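Local coordinates for protein purine nucleoside phosphorylase (Thermus thermophilus, PDB 1ODK) that probably catalyses the reversible phosphorolysis of purine nucleosides, cleaving the glycosidic bond to give a free purine base and a ribose 1-phosphate, at residues R16-G21 and E230-V235; R25-A30 and W47-L52; R83-V88 and R192-G197; E142-P147 and M224-L229. All coordinates share one frame; numbering follows the deposited sequence.

In the fold
Interaction 1 joins the first strand, 16-20, to the chain's C-terminal end and so closes a loop of 208 residues that encloses the other three contacts. Just after that strand, interaction 2 closes a short loop of 16 residues, setting helix 23-33 against strand 48-53. Interaction 3 then opens at strand 84-93 and closes at strand 195-205. Interaction 4 opens within that span, at the end of helix 131-144, and closes beyond it on helix 214-233, so the two loops cross. Strand 16-20 pairs with strand 84-93, which brings interactions 1 and 3 to centres about 8 Å apart. Helix 214-233 serves both interactions 1 and 4, packing against V86, V88 and L18.

Interaction 1 of 4, residues R16-G21 and E230-V235; sequences RVLLPG and EAVLEV
In R16, CG stands anti to the carbonyl carbon (chi1 -59°) and the chain then runs extended to NE, carrying the guanidinium from the start of strand 16-20 to V232 in the last turn of helix 214-233 and to V235, the chain terminus just beyond. R16 NE donates to V232 O at 2.8 Å. The acceptor lies only 2° out of the guanidinium plane, whereas the donor stands 36° above the carbonyl plane. R16 NH1 forms a salt bridge with V235 OXT, at 2.9 Å, and NE adds a weak bond of 3.1 Å to that same OXT. One carboxylate oxygen is thus gripped by two nitrogens, and NE is shared between two acceptors. Within its segment V232 O otherwise takes only a weak bond from V235 N; the guanidinium supplies a stronger donor, and its charge probably suits the negative end of the helix dipole. Beside this polar group R16 CD rests 4.1 Å from V232 CB, and L18 CD2 comes to 4.2 Å from V232 CG1. A leucine in place of R16 would probably leave the terminal carboxylate without its charged mate and the last turn freer to move. The last helix of this alpha/beta fold thus lies on parallel strands 16-20 and 84-93, V232 and V235 also touching V86 and V84, with the terminal carboxylate tied back to the first strand.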
loop_
_atom_site.group_PDB
_atom_site.type_symbol
_atom_site.label_atom_id
_atom_site.label_comp_id
_atom_site.label_asym_id
_atom_site.label_seq_id
_atom_site.Cartn_x
_atom_site.Cartn_y
_atom_site.Cartn_z
ATOM N N ARG B 16 -14.798 -24.167 -26.492
ATOM C CA ARG B 16 -13.748 -24.751 -25.665
ATOM C C ARG B 16 -12.390 -24.374 -26.240
ATOM O O ARG B 16 -12.118 -24.619 -27.416
ATOM C CB ARG B 16 -13.904 -26.274 -25.621
ATOM C CG ARG B 16 -15.248 -26.715 -25.063
ATOM C CD ARG B 16 -15.436 -28.225 -25.106
ATOM N NE ARG B 16 -16.694 -28.602 -24.464
ATOM C CZ ARG B 16 -17.897 -28.332 -24.960
ATOM N NH1 ARG B 16 -18.987 -28.704 -24.300
ATOM N NH2 ARG B 16 -18.013 -27.706 -26.124
ATOM N N VAL B 17 -11.528 -23.804 -25.401
ATOM C CA VAL B 17 -10.220 -23.345 -25.862
ATOM C C VAL B 17 -9.059 -23.678 -24.928
ATOM O O VAL B 17 -9.189 -23.553 -23.712
ATOM C CB VAL B 17 -10.228 -21.801 -26.019
ATOM C CG1 VAL B 17 -8.991 -21.338 -26.777
ATOM C CG2 VAL B 17 -11.513 -21.348 -26.699
ATOM N N LEU B 18 -7.930 -24.100 -25.497
ATOM C CA LEU B 18 -6.733 -24.365 -24.702
ATOM C C LEU B 18 -5.865 -23.119 -24.889
ATOM O O LEU B 18 -5.803 -22.564 -25.990
ATOM C CB LEU B 18 -5.967 -25.597 -25.196
ATOM C CG LEU B 18 -6.615 -26.984 -25.088
ATOM C CD1 LEU B 18 -5.513 -28.042 -25.126
ATOM C CD2 LEU B 18 -7.416 -27.112 -23.808
ATOM N N LEU B 19 -5.199 -22.688 -23.820
ATOM C CA LEU B 19 -4.367 -21.493 -23.863
ATOM C C LEU B 19 -2.885 -21.707 -23.568
ATOM O O LEU B 19 -2.435 -21.486 -22.441
ATOM C CB LEU B 19 -4.907 -20.451 -22.871
ATOM C CG LEU B 19 -6.336 -19.942 -23.076
ATOM C CD1 LEU B 19 -6.750 -19.043 -21.916
ATOM C CD2 LEU B 19 -6.420 -19.184 -24.388
ATOM N N PRO B 20 -2.103 -22.158 -24.561
ATOM C CA PRO B 20 -0.682 -22.333 -24.251
ATOM C C PRO B 20 -0.039 -20.945 -24.349
ATOM O O PRO B 20 -0.606 -20.053 -24.972
ATOM C CB PRO B 20 -0.201 -23.282 -25.346
ATOM C CG PRO B 20 -1.087 -22.925 -26.517
ATOM C CD PRO B 20 -2.446 -22.734 -25.875
ATOM N N GLY B 21 1.118 -20.746 -23.728
ATOM C CA GLY B 21 1.751 -19.438 -23.811
ATOM C C GLY B 21 2.624 -19.314 -25.051
ATOM O O GLY B 21 2.727 -18.253 -25.670
ATOM N N GLU B 230 -9.188 -33.735 -22.591
ATOM C CA GLU B 230 -10.175 -34.634 -22.011
ATOM C C GLU B 230 -11.096 -33.879 -21.055
ATOM O O GLU B 230 -12.308 -34.109 -21.022
ATOM C CB GLU B 230 -9.470 -35.766 -21.268
ATOM C CG GLU B 230 -8.781 -36.749 -22.190
ATOM C CD GLU B 230 -9.771 -37.468 -23.087
ATOM O OE1 GLU B 230 -9.633 -37.389 -24.324
ATOM O OE2 GLU B 230 -10.694 -38.112 -22.547
ATOM N N ALA B 231 -10.513 -32.966 -20.288
ATOM C CA ALA B 231 -11.265 -32.178 -19.321
ATOM C C ALA B 231 -12.291 -31.226 -19.939
ATOM O O ALA B 231 -13.430 -31.151 -19.469
ATOM C CB ALA B 231 -10.294 -31.390 -18.429
ATOM N N VAL B 232 -11.903 -30.497 -20.985
ATOM C CA VAL B 232 -12.835 -29.548 -21.595
ATOM C C VAL B 232 -14.040 -30.221 -22.225
ATOM O O VAL B 232 -15.084 -29.593 -22.399
ATOM C CB VAL B 232 -12.154 -28.638 -22.658
ATOM C CG1 VAL B 232 -11.113 -27.761 -21.988
ATOM C CG2 VAL B 232 -11.532 -29.470 -23.764
ATOM N N LEU B 233 -13.901 -31.495 -22.568
ATOM C CA LEU B 233 -15.014 -32.230 -23.150
ATOM C C LEU B 233 -15.990 -32.632 -22.044
ATOM O O LEU B 233 -17.160 -32.903 -22.306
ATOM C CB LEU B 233 -14.507 -33.472 -23.892
ATOM C CG LEU B 233 -14.334 -33.331 -25.413
ATOM C CD1 LEU B 233 -13.459 -32.135 -25.742
ATOM C CD2 LEU B 233 -13.737 -34.615 -25.970
ATOM N N GLU B 234 -15.499 -32.648 -20.807
ATOM C CA GLU B 234 -16.299 -33.016 -19.638
ATOM C C GLU B 234 -17.202 -31.881 -19.174
ATOM O O GLU B 234 -18.099 -32.087 -18.361
ATOM C CB GLU B 234 -15.384 -33.413 -18.480
ATOM C CG GLU B 234 -14.466 -34.576 -18.776
ATOM C CD GLU B 234 -15.168 -35.910 -18.663
ATOM O OE1 GLU B 234 -16.230 -36.088 -19.298
ATOM O OE2 GLU B 234 -14.650 -36.785 -17.937
ATOM N N VAL B 235 -16.949 -30.679 -19.676
ATOM C CA VAL B 235 -17.742 -29.517 -19.296
ATOM C C VAL B 235 -18.414 -28.898 -20.513
ATOM O O VAL B 235 -19.418 -28.177 -20.324
ATOM C CB VAL B 235 -16.870 -28.445 -18.596
ATOM C CG1 VAL B 235 -16.315 -28.996 -17.290
ATOM C CG2 VAL B 235 -15.732 -28.016 -19.508
ATOM O OXT VAL B 235 -17.922 -29.131 -21.639
#

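Interaction 2 of 4, residues R25-A30 and W47-L52; sequences RAEWIA and WGYTGL
Y49 sets its ring obliquely against A26, E27 and A30, the layer contact of an alpha/beta fold in which helix 23-33 packs on the mixed sheet of the phosphorylase superfamily. The axes of helix 25-30 and strand 48-52 approach to 8.6 Å and run 10° from parallel, so successive helical turns face the same strand. Starting at its CB, beside the methyl of A30, the tyrosine sets CG anti to the carbonyl carbon (chi1 -49°), which tips the ring toward the helix. Y49 CG is 3.6 Å from A30 CB. Farther out, Y49 CE1 touches A26 CB at 4.0 Å. With only methyl groups at A26 and A30, the ring can approach the helix backbone, Y49 CZ lying 3.7 Å from E27 CA. Y49 OH ends 3.3 Å from E27 CB. Without the ring, as with an alanine at Y49, a gap against A26 and A30 is likely to open, and the water beside E27 to lose one of its holders. E27, extended beyond CG, lies alongside W47 and points the same way; its OE1 comes to the ring edge, 3.9 Å from W47 CZ3, with carboxylate and indole planes 61° apart. W47 also has a cation-pi partner in R39, on strand 37-41. One water joins the two sides, donating to E27 OE2 at 2.7 Å and lying 2.5 Å from Y49 OH, at the ring edge and in its plane.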
loop_
_atom_site.group_PDB
_atom_site.type_symbol
_atom_site.label_atom_id
_atom_site.label_comp_id
_atom_site.label_asym_id
_atom_site.label_seq_id
_atom_site.Cartn_x
_atom_site.Cartn_y
_atom_site.Cartn_z
ATOM N N ARG B 25 4.077 -24.184 -29.308
ATOM C CA ARG B 25 3.373 -25.242 -28.601
ATOM C C ARG B 25 1.929 -25.306 -29.101
ATOM O O ARG B 25 1.358 -26.390 -29.245
ATOM C CB ARG B 25 3.414 -24.975 -27.094
ATOM C CG ARG B 25 2.746 -26.032 -26.233
ATOM C CD ARG B 25 3.280 -25.933 -24.815
ATOM N NE ARG B 25 4.696 -26.292 -24.765
ATOM C CZ ARG B 25 5.594 -25.716 -23.970
ATOM N NH1 ARG B 25 5.229 -24.738 -23.149
ATOM N NH2 ARG B 25 6.858 -26.123 -23.996
ATOM N N ALA B 26 1.342 -24.143 -29.369
ATOM C CA ALA B 26 -0.025 -24.094 -29.877
ATOM C C ALA B 26 -0.089 -24.870 -31.191
ATOM O O ALA B 26 -0.994 -25.679 -31.407
ATOM C CB ALA B 26 -0.453 -22.650 -30.108
ATOM N N GLU B 27 0.877 -24.612 -32.069
ATOM C CA GLU B 27 0.937 -25.284 -33.365
ATOM C C GLU B 27 1.065 -26.794 -33.187
ATOM O O GLU B 27 0.367 -27.567 -33.845
ATOM C CB GLU B 27 2.126 -24.761 -34.173
ATOM C CG GLU B 27 2.325 -25.459 -35.506
ATOM C CD GLU B 27 3.501 -24.898 -36.276
ATOM O OE1 GLU B 27 4.629 -24.905 -35.736
ATOM O OE2 GLU B 27 3.297 -24.447 -37.421
ATOM N N TRP B 28 1.957 -27.207 -32.292
ATOM C CA TRP B 28 2.174 -28.624 -32.026
ATOM C C TRP B 28 0.899 -29.299 -31.522
ATOM O O TRP B 28 0.570 -30.416 -31.929
ATOM C CB TRP B 28 3.284 -28.805 -30.989
ATOM C CG TRP B 28 3.488 -30.226 -30.601
ATOM C CD1 TRP B 28 4.167 -31.180 -31.298
ATOM C CD2 TRP B 28 2.964 -30.874 -29.434
ATOM N NE1 TRP B 28 4.100 -32.387 -30.637
ATOM C CE2 TRP B 28 3.367 -32.225 -29.490
ATOM C CE3 TRP B 28 2.192 -30.443 -28.346
ATOM C CZ2 TRP B 28 3.025 -33.153 -28.500
ATOM C CZ3 TRP B 28 1.852 -31.364 -27.360
ATOM C CH2 TRP B 28 2.269 -32.704 -27.446
ATOM N N ILE B 29 0.185 -28.618 -30.631
ATOM C CA ILE B 29 -1.051 -29.157 -30.076
ATOM C C ILE B 29 -2.102 -29.342 -31.169
ATOM O O ILE B 29 -2.727 -30.395 -31.275
ATOM C CB ILE B 29 -1.649 -28.218 -28.998
ATOM C CG1 ILE B 29 -0.723 -28.145 -27.783
ATOM C CG2 ILE B 29 -3.027 -28.712 -28.581
ATOM C CD1 ILE B 29 -1.156 -27.091 -26.776
ATOM N N ALA B 30 -2.298 -28.306 -31.973
ATOM C CA ALA B 30 -3.285 -28.355 -33.038
ATOM C C ALA B 30 -3.016 -29.489 -34.023
ATOM O O ALA B 30 -3.905 -30.279 -34.332
ATOM C CB ALA B 30 -3.323 -27.020 -33.771
ATOM N N TRP B 47 -0.563 -17.071 -32.610
ATOM C CA TRP B 47 -1.151 -18.170 -33.366
ATOM C C TRP B 47 -2.343 -18.821 -32.672
ATOM O O TRP B 47 -2.257 -19.240 -31.513
ATOM C CB TRP B 47 -0.077 -19.216 -33.669
ATOM C CG TRP B 47 1.032 -18.695 -34.546
ATOM C CD1 TRP B 47 1.141 -17.440 -35.078
ATOM C CD2 TRP B 47 2.176 -19.424 -35.001
ATOM N NE1 TRP B 47 2.286 -17.344 -35.840
ATOM C CE2 TRP B 47 2.940 -18.549 -35.808
ATOM C CE3 TRP B 47 2.634 -20.735 -34.805
ATOM C CZ2 TRP B 47 4.136 -18.944 -36.425
ATOM C CZ3 TRP B 47 3.826 -21.129 -35.416
ATOM C CH2 TRP B 47 4.561 -20.233 -36.216
ATOM N N GLY B 48 -3.460 -18.883 -33.394
ATOM C CA GLY B 48 -4.675 -19.481 -32.870
ATOM C C GLY B 48 -5.225 -20.468 -33.881
ATOM O O GLY B 48 -5.292 -20.169 -35.080
ATOM N N TYR B 49 -5.607 -21.647 -33.403
ATOM C CA TYR B 49 -6.132 -22.695 -34.269
ATOM C C TYR B 49 -7.453 -23.238 -33.755
ATOM O O TYR B 49 -7.773 -23.129 -32.573
ATOM C CB TYR B 49 -5.157 -23.877 -34.353
ATOM C CG TYR B 49 -3.729 -23.504 -34.656
ATOM C CD1 TYR B 49 -2.917 -22.926 -33.679
ATOM C CD2 TYR B 49 -3.189 -23.713 -35.925
ATOM C CE1 TYR B 49 -1.607 -22.563 -33.958
ATOM C CE2 TYR B 49 -1.874 -23.352 -36.216
ATOM C CZ TYR B 49 -1.092 -22.778 -35.226
ATOM O OH TYR B 49 0.206 -22.410 -35.497
ATOM N N THR B 50 -8.208 -23.838 -34.662
ATOM C CA THR B 50 -9.467 -24.462 -34.309
ATOM C C THR B 50 -9.540 -25.763 -35.089
ATOM O O THR B 50 -9.177 -25.820 -36.268
ATOM C CB THR B 50 -10.671 -23.578 -34.659
ATOM O OG1 THR B 50 -10.664 -22.417 -33.817
ATOM C CG2 THR B 50 -11.980 -24.345 -34.435
ATOM N N GLY B 51 -9.986 -26.810 -34.414
ATOM C CA GLY B 51 -10.105 -28.104 -35.050
ATOM C C GLY B 51 -11.123 -28.903 -34.274
ATOM O O GLY B 51 -11.851 -28.343 -33.455
ATOM N N LEU B 52 -11.179 -30.203 -34.527
ATOM C CA LEU B 52 -12.121 -31.059 -33.829
ATOM C C LEU B 52 -11.364 -32.092 -33.014
ATOM O O LEU B 52 -10.382 -32.666 -33.480
ATOM C CB LEU B 52 -13.055 -31.752 -34.835
ATOM C CG LEU B 52 -14.066 -30.844 -35.550
ATOM C CD1 LEU B 52 -14.693 -31.566 -36.727
ATOM C CD2 LEU B 52 -15.135 -30.407 -34.571
HETATM O O HOH W 1 1.036 -23.047 -37.818
#

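Interaction 3 of 4, residues R83-V88 and R192-G197; sequences RVLVRV and RGVRTG
The flat groups that meet are the peptide units of R83-R87 and V194-G197, whose N-H and C=O groups point at each other across the seam, while side chains leave on the two faces of the sheet: V84, V86 and R195 on one, L85 and T196 on the other. The axes of strands 84-88 and 195-197 approach to 4.7 Å and run 11° from parallel. Four bonds alternate in direction along the seam. R195 N donates to R83 O at 2.9 Å and L85 N to R195 O at 2.8 Å; farther on, G197 N makes a weak bond of 3.1 Å to L85 O, whereas R87 N makes a straighter one of 2.9 Å to G197 O. CA-H...O contacts accompany the ladder, as where T196 CA lies 3.1 Å from L85 O. With its CG anti to the carbonyl carbon (chi1 -54°), L85 brings CD1 to 4.1 Å from V194 CG2, the two side chains crossing obliquely. V194 CB also rests on R83 O, at 3.5 Å. G193, with positive phi, is the C-prime residue of the Schellman motif that ends helix 182-192 and turns the chain into this strand. V86 packs against A228 and V232 of helix 214-233, and the guanidinium of R87 leads away to salt bridges with E181 and E179. The regular register of V84 with R195, L85 with T196 and V86 with G197 is that of a parallel strand pair in the central sheet of an alpha/beta fold.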
loop_
_atom_site.group_PDB
_atom_site.type_symbol
_atom_site.label_atom_id
_atom_site.label_comp_id
_atom_site.label_asym_id
_atom_site.label_seq_id
_atom_site.Cartn_x
_atom_site.Cartn_y
_atom_site.Cartn_z
ATOM N N ARG B 83 -16.010 -19.953 -24.143
ATOM C CA ARG B 83 -16.788 -20.175 -22.925
ATOM C C ARG B 83 -16.046 -21.007 -21.885
ATOM O O ARG B 83 -16.270 -20.858 -20.684
ATOM C CB ARG B 83 -18.110 -20.861 -23.283
ATOM C CG ARG B 83 -19.004 -19.998 -24.153
ATOM C CD ARG B 83 -19.543 -18.812 -23.362
ATOM N NE ARG B 83 -19.790 -17.643 -24.204
ATOM C CZ ARG B 83 -20.548 -17.639 -25.296
ATOM N NH1 ARG B 83 -21.151 -18.753 -25.697
ATOM N NH2 ARG B 83 -20.699 -16.519 -25.994
ATOM N N VAL B 84 -15.174 -21.891 -22.358
ATOM C CA VAL B 84 -14.374 -22.746 -21.490
ATOM C C VAL B 84 -12.920 -22.561 -21.916
ATOM O O VAL B 84 -12.540 -22.931 -23.026
ATOM C CB VAL B 84 -14.786 -24.229 -21.640
ATOM C CG1 VAL B 84 -13.934 -25.102 -20.742
ATOM C CG2 VAL B 84 -16.265 -24.394 -21.291
ATOM N N LEU B 85 -12.108 -21.982 -21.035
ATOM C CA LEU B 85 -10.710 -21.728 -21.364
ATOM C C LEU B 85 -9.753 -22.351 -20.365
ATOM O O LEU B 85 -9.782 -22.028 -19.174
ATOM C CB LEU B 85 -10.453 -20.218 -21.447
ATOM C CG LEU B 85 -11.376 -19.431 -22.382
ATOM C CD1 LEU B 85 -12.694 -19.163 -21.674
ATOM C CD2 LEU B 85 -10.733 -18.110 -22.774
ATOM N N VAL B 86 -8.896 -23.237 -20.859
ATOM C CA VAL B 86 -7.939 -23.913 -19.998
ATOM C C VAL B 86 -6.498 -23.593 -20.362
ATOM O O VAL B 86 -6.025 -23.922 -21.454
ATOM C CB VAL B 86 -8.147 -25.452 -20.037
ATOM C CG1 VAL B 86 -7.081 -26.159 -19.199
ATOM C CG2 VAL B 86 -9.541 -25.794 -19.516
ATOM N N ARG B 87 -5.804 -22.930 -19.444
ATOM C CA ARG B 87 -4.406 -22.609 -19.665
ATOM C C ARG B 87 -3.579 -23.879 -19.526
ATOM O O ARG B 87 -3.801 -24.686 -18.623
ATOM C CB ARG B 87 -3.906 -21.572 -18.647
ATOM C CG ARG B 87 -2.373 -21.457 -18.589
ATOM C CD ARG B 87 -1.910 -20.258 -17.766
ATOM N NE ARG B 87 -0.544 -20.424 -17.259
ATOM C CZ ARG B 87 0.542 -20.520 -18.019
ATOM N NH1 ARG B 87 0.443 -20.461 -19.343
ATOM N NH2 ARG B 87 1.730 -20.690 -17.450
ATOM N N VAL B 88 -2.649 -24.069 -20.452
ATOM C CA VAL B 88 -1.740 -25.202 -20.405
ATOM C C VAL B 88 -0.372 -24.570 -20.579
ATOM O O VAL B 88 -0.102 -23.914 -21.585
ATOM C CB VAL B 88 -1.999 -26.231 -21.537
ATOM C CG1 VAL B 88 -3.297 -26.980 -21.266
ATOM C CG2 VAL B 88 -2.054 -25.534 -22.895
ATOM N N ARG B 192 -16.055 -12.027 -16.454
ATOM C CA ARG B 192 -16.748 -12.177 -17.725
ATOM C C ARG B 192 -17.749 -13.321 -17.765
ATOM O O ARG B 192 -18.396 -13.548 -18.785
ATOM C CB ARG B 192 -15.722 -12.345 -18.849
ATOM C CG ARG B 192 -14.659 -11.242 -18.887
ATOM C CD ARG B 192 -15.279 -9.842 -18.925
ATOM N NE ARG B 192 -14.247 -8.809 -18.895
ATOM C CZ ARG B 192 -14.371 -7.633 -18.290
ATOM N NH1 ARG B 192 -13.365 -6.771 -18.322
ATOM N NH2 ARG B 192 -15.492 -7.315 -17.652
ATOM N N GLY B 193 -17.867 -14.043 -16.659
ATOM C CA GLY B 193 -18.810 -15.145 -16.594
ATOM C C GLY B 193 -18.504 -16.345 -17.473
ATOM O O GLY B 193 -19.409 -16.915 -18.078
ATOM N N VAL B 194 -17.234 -16.726 -17.563
ATOM C CA VAL B 194 -16.857 -17.889 -18.356
ATOM C C VAL B 194 -16.111 -18.863 -17.448
ATOM O O VAL B 194 -15.676 -18.494 -16.360
ATOM C CB VAL B 194 -15.979 -17.508 -19.584
ATOM C CG1 VAL B 194 -16.823 -16.769 -20.614
ATOM C CG2 VAL B 194 -14.798 -16.643 -19.159
ATOM N N ARG B 195 -15.974 -20.105 -17.892
ATOM C CA ARG B 195 -15.310 -21.129 -17.096
ATOM C C ARG B 195 -13.850 -21.287 -17.467
ATOM O O ARG B 195 -13.524 -21.563 -18.622
ATOM C CB ARG B 195 -16.040 -22.456 -17.271
ATOM C CG ARG B 195 -17.501 -22.384 -16.865
ATOM C CD ARG B 195 -18.207 -23.720 -17.043
ATOM N NE ARG B 195 -19.499 -23.724 -16.364
ATOM C CZ ARG B 195 -20.291 -24.786 -16.264
ATOM N NH1 ARG B 195 -19.926 -25.942 -16.806
ATOM N NH2 ARG B 195 -21.446 -24.694 -15.614
ATOM N N THR B 196 -12.975 -21.122 -16.478
ATOM C CA THR B 196 -11.541 -21.232 -16.703
ATOM C C THR B 196 -10.873 -22.280 -15.827
ATOM O O THR B 196 -11.450 -22.780 -14.865
ATOM C CB THR B 196 -10.834 -19.877 -16.455
ATOM O OG1 THR B 196 -10.966 -19.513 -15.075
ATOM C CG2 THR B 196 -11.463 -18.783 -17.313
ATOM N N GLY B 197 -9.634 -22.598 -16.175
ATOM C CA GLY B 197 -8.872 -23.571 -15.428
ATOM C C GLY B 197 -7.436 -23.512 -15.897
ATOM O O GLY B 197 -7.129 -22.877 -16.910
#

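Interaction 4 of 4, residues E142-P147 and M224-L229; sequences EALGYP and MVEVAL
Y146 and E226 cross at about a right angle, ring and carboxylate planes 57° apart, and E226 OE2 lies at the edge of the phenol ring, in its plane. Y146 OH donates to E226 OE2 at 2.8 Å, reaching the syn side of that oxygen from 23° out of the carboxylate plane. E226 gets there by full extension, CG anti to the backbone N (chi1 -179°) and the rest of the chain straight. R222, one helical turn earlier, holds both ends of this bond, with a salt bridge to E226 OE2 and a hydrogen bond to Y146 OH. L144 lies aslant of E226, its CD2 3.6 Å from E226 OE1, and runs antiparallel alongside V227. There L144 CD1 and V227 CG2 stand 3.5 Å apart, a close fit for two methyls. On one face of the Y146 ring L144 O sits over the centre, 4.2 Å above the plane. G145, leaving the helix with positive phi, turns the chain between L144 and Y146. The contact joins the C-terminal end of helix 131-144 to the C-terminal half of helix 214-233, which packs elsewhere through V225 on helix 23-33 and through M224 on strands 84-93 and 195-205.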
loop_
_atom_site.group_PDB
_atom_site.type_symbol
_atom_site.label_atom_id
_atom_site.label_comp_id
_atom_site.label_asym_id
_atom_site.label_seq_id
_atom_site.Cartn_x
_atom_site.Cartn_y
_atom_site.Cartn_z
ATOM N N GLU B 142 -6.171 -37.756 -12.502
ATOM C CA GLU B 142 -6.195 -38.978 -11.702
ATOM C C GLU B 142 -6.374 -40.204 -12.580
ATOM O O GLU B 142 -5.665 -41.200 -12.435
ATOM C CB GLU B 142 -7.341 -38.934 -10.689
ATOM C CG GLU B 142 -7.013 -38.225 -9.397
ATOM C CD GLU B 142 -8.172 -38.249 -8.421
ATOM O OE1 GLU B 142 -7.941 -38.019 -7.217
ATOM O OE2 GLU B 142 -9.316 -38.491 -8.858
ATOM N N ALA B 143 -7.337 -40.124 -13.491
ATOM C CA ALA B 143 -7.639 -41.226 -14.391
ATOM C C ALA B 143 -6.460 -41.620 -15.283
ATOM O O ALA B 143 -6.164 -42.807 -15.434
ATOM C CB ALA B 143 -8.843 -40.870 -15.247
ATOM N N LEU B 144 -5.792 -40.634 -15.875
ATOM C CA LEU B 144 -4.661 -40.919 -16.756
ATOM C C LEU B 144 -3.448 -41.448 -15.996
ATOM O O LEU B 144 -2.571 -42.086 -16.583
ATOM C CB LEU B 144 -4.286 -39.673 -17.570
ATOM C CG LEU B 144 -5.321 -39.274 -18.633
ATOM C CD1 LEU B 144 -4.917 -37.970 -19.295
ATOM C CD2 LEU B 144 -5.438 -40.382 -19.676
ATOM N N GLY B 145 -3.397 -41.174 -14.695
ATOM C CA GLY B 145 -2.310 -41.670 -13.868
ATOM C C GLY B 145 -0.958 -40.976 -13.902
ATOM O O GLY B 145 -0.002 -41.486 -13.321
ATOM N N TYR B 146 -0.854 -39.827 -14.562
ATOM C CA TYR B 146 0.427 -39.123 -14.618
ATOM C C TYR B 146 0.705 -38.431 -13.286
ATOM O O TYR B 146 -0.203 -37.877 -12.672
ATOM C CB TYR B 146 0.421 -38.071 -15.735
ATOM C CG TYR B 146 0.120 -38.619 -17.113
ATOM C CD1 TYR B 146 0.858 -39.677 -17.641
ATOM C CD2 TYR B 146 -0.891 -38.061 -17.899
ATOM C CE1 TYR B 146 0.595 -40.170 -18.918
ATOM C CE2 TYR B 146 -1.162 -38.544 -19.177
ATOM C CZ TYR B 146 -0.415 -39.600 -19.681
ATOM O OH TYR B 146 -0.681 -40.083 -20.944
ATOM N N PRO B 147 1.964 -38.463 -12.819
ATOM C CA PRO B 147 2.312 -37.818 -11.550
ATOM C C PRO B 147 1.848 -36.364 -11.551
ATOM O O PRO B 147 2.150 -35.611 -12.481
ATOM C CB PRO B 147 3.830 -37.940 -11.514
ATOM C CG PRO B 147 4.059 -39.251 -12.196
ATOM C CD PRO B 147 3.129 -39.165 -13.384
ATOM N N MET B 224 0.023 -33.008 -20.011
ATOM C CA MET B 224 -0.798 -31.874 -19.617
ATOM C C MET B 224 -1.882 -31.546 -20.656
ATOM O O MET B 224 -3.032 -31.275 -20.303
ATOM C CB MET B 224 0.123 -30.674 -19.369
ATOM C CG MET B 224 -0.452 -29.323 -19.687
ATOM S SD MET B 224 0.782 -28.078 -19.318
ATOM C CE MET B 224 1.698 -27.987 -20.846
ATOM N N VAL B 225 -1.515 -31.575 -21.935
ATOM C CA VAL B 225 -2.464 -31.281 -23.009
ATOM C C VAL B 225 -3.553 -32.352 -23.106
ATOM O O VAL B 225 -4.730 -32.038 -23.297
ATOM C CB VAL B 225 -1.735 -31.163 -24.371
ATOM C CG1 VAL B 225 -2.748 -31.002 -25.505
ATOM C CG2 VAL B 225 -0.785 -29.963 -24.341
ATOM N N GLU B 226 -3.159 -33.615 -22.977
ATOM C CA GLU B 226 -4.117 -34.714 -23.031
ATOM C C GLU B 226 -5.133 -34.548 -21.898
ATOM O O GLU B 226 -6.337 -34.735 -22.094
ATOM C CB GLU B 226 -3.398 -36.056 -22.886
ATOM C CG GLU B 226 -4.323 -37.262 -22.966
ATOM C CD GLU B 226 -3.589 -38.581 -22.793
ATOM O OE1 GLU B 226 -4.230 -39.640 -22.963
ATOM O OE2 GLU B 226 -2.378 -38.560 -22.487
ATOM N N VAL B 227 -4.646 -34.203 -20.709
ATOM C CA VAL B 227 -5.539 -34.010 -19.569
ATOM C C VAL B 227 -6.502 -32.862 -19.848
ATOM O O VAL B 227 -7.709 -32.982 -19.630
ATOM C CB VAL B 227 -4.750 -33.703 -18.272
ATOM C CG1 VAL B 227 -5.703 -33.253 -17.175
ATOM C CG2 VAL B 227 -3.997 -34.949 -17.815
ATOM N N ALA B 228 -5.968 -31.750 -20.344
ATOM C CA ALA B 228 -6.792 -30.582 -20.635
ATOM C C ALA B 228 -7.855 -30.853 -21.701
ATOM O O ALA B 228 -9.005 -30.453 -21.546
ATOM C CB ALA B 228 -5.906 -29.409 -21.059
ATOM N N LEU B 229 -7.472 -31.524 -22.783
ATOM C CA LEU B 229 -8.420 -31.822 -23.858
ATOM C C LEU B 229 -9.551 -32.694 -23.331
ATOM O O LEU B 229 -10.728 -32.428 -23.585
ATOM C CB LEU B 229 -7.702 -32.522 -25.022
ATOM C CG LEU B 229 -6.794 -31.609 -25.858
ATOM C CD1 LEU B 229 -5.904 -32.440 -26.761
ATOM C CD2 LEU B 229 -7.646 -30.651 -26.679
#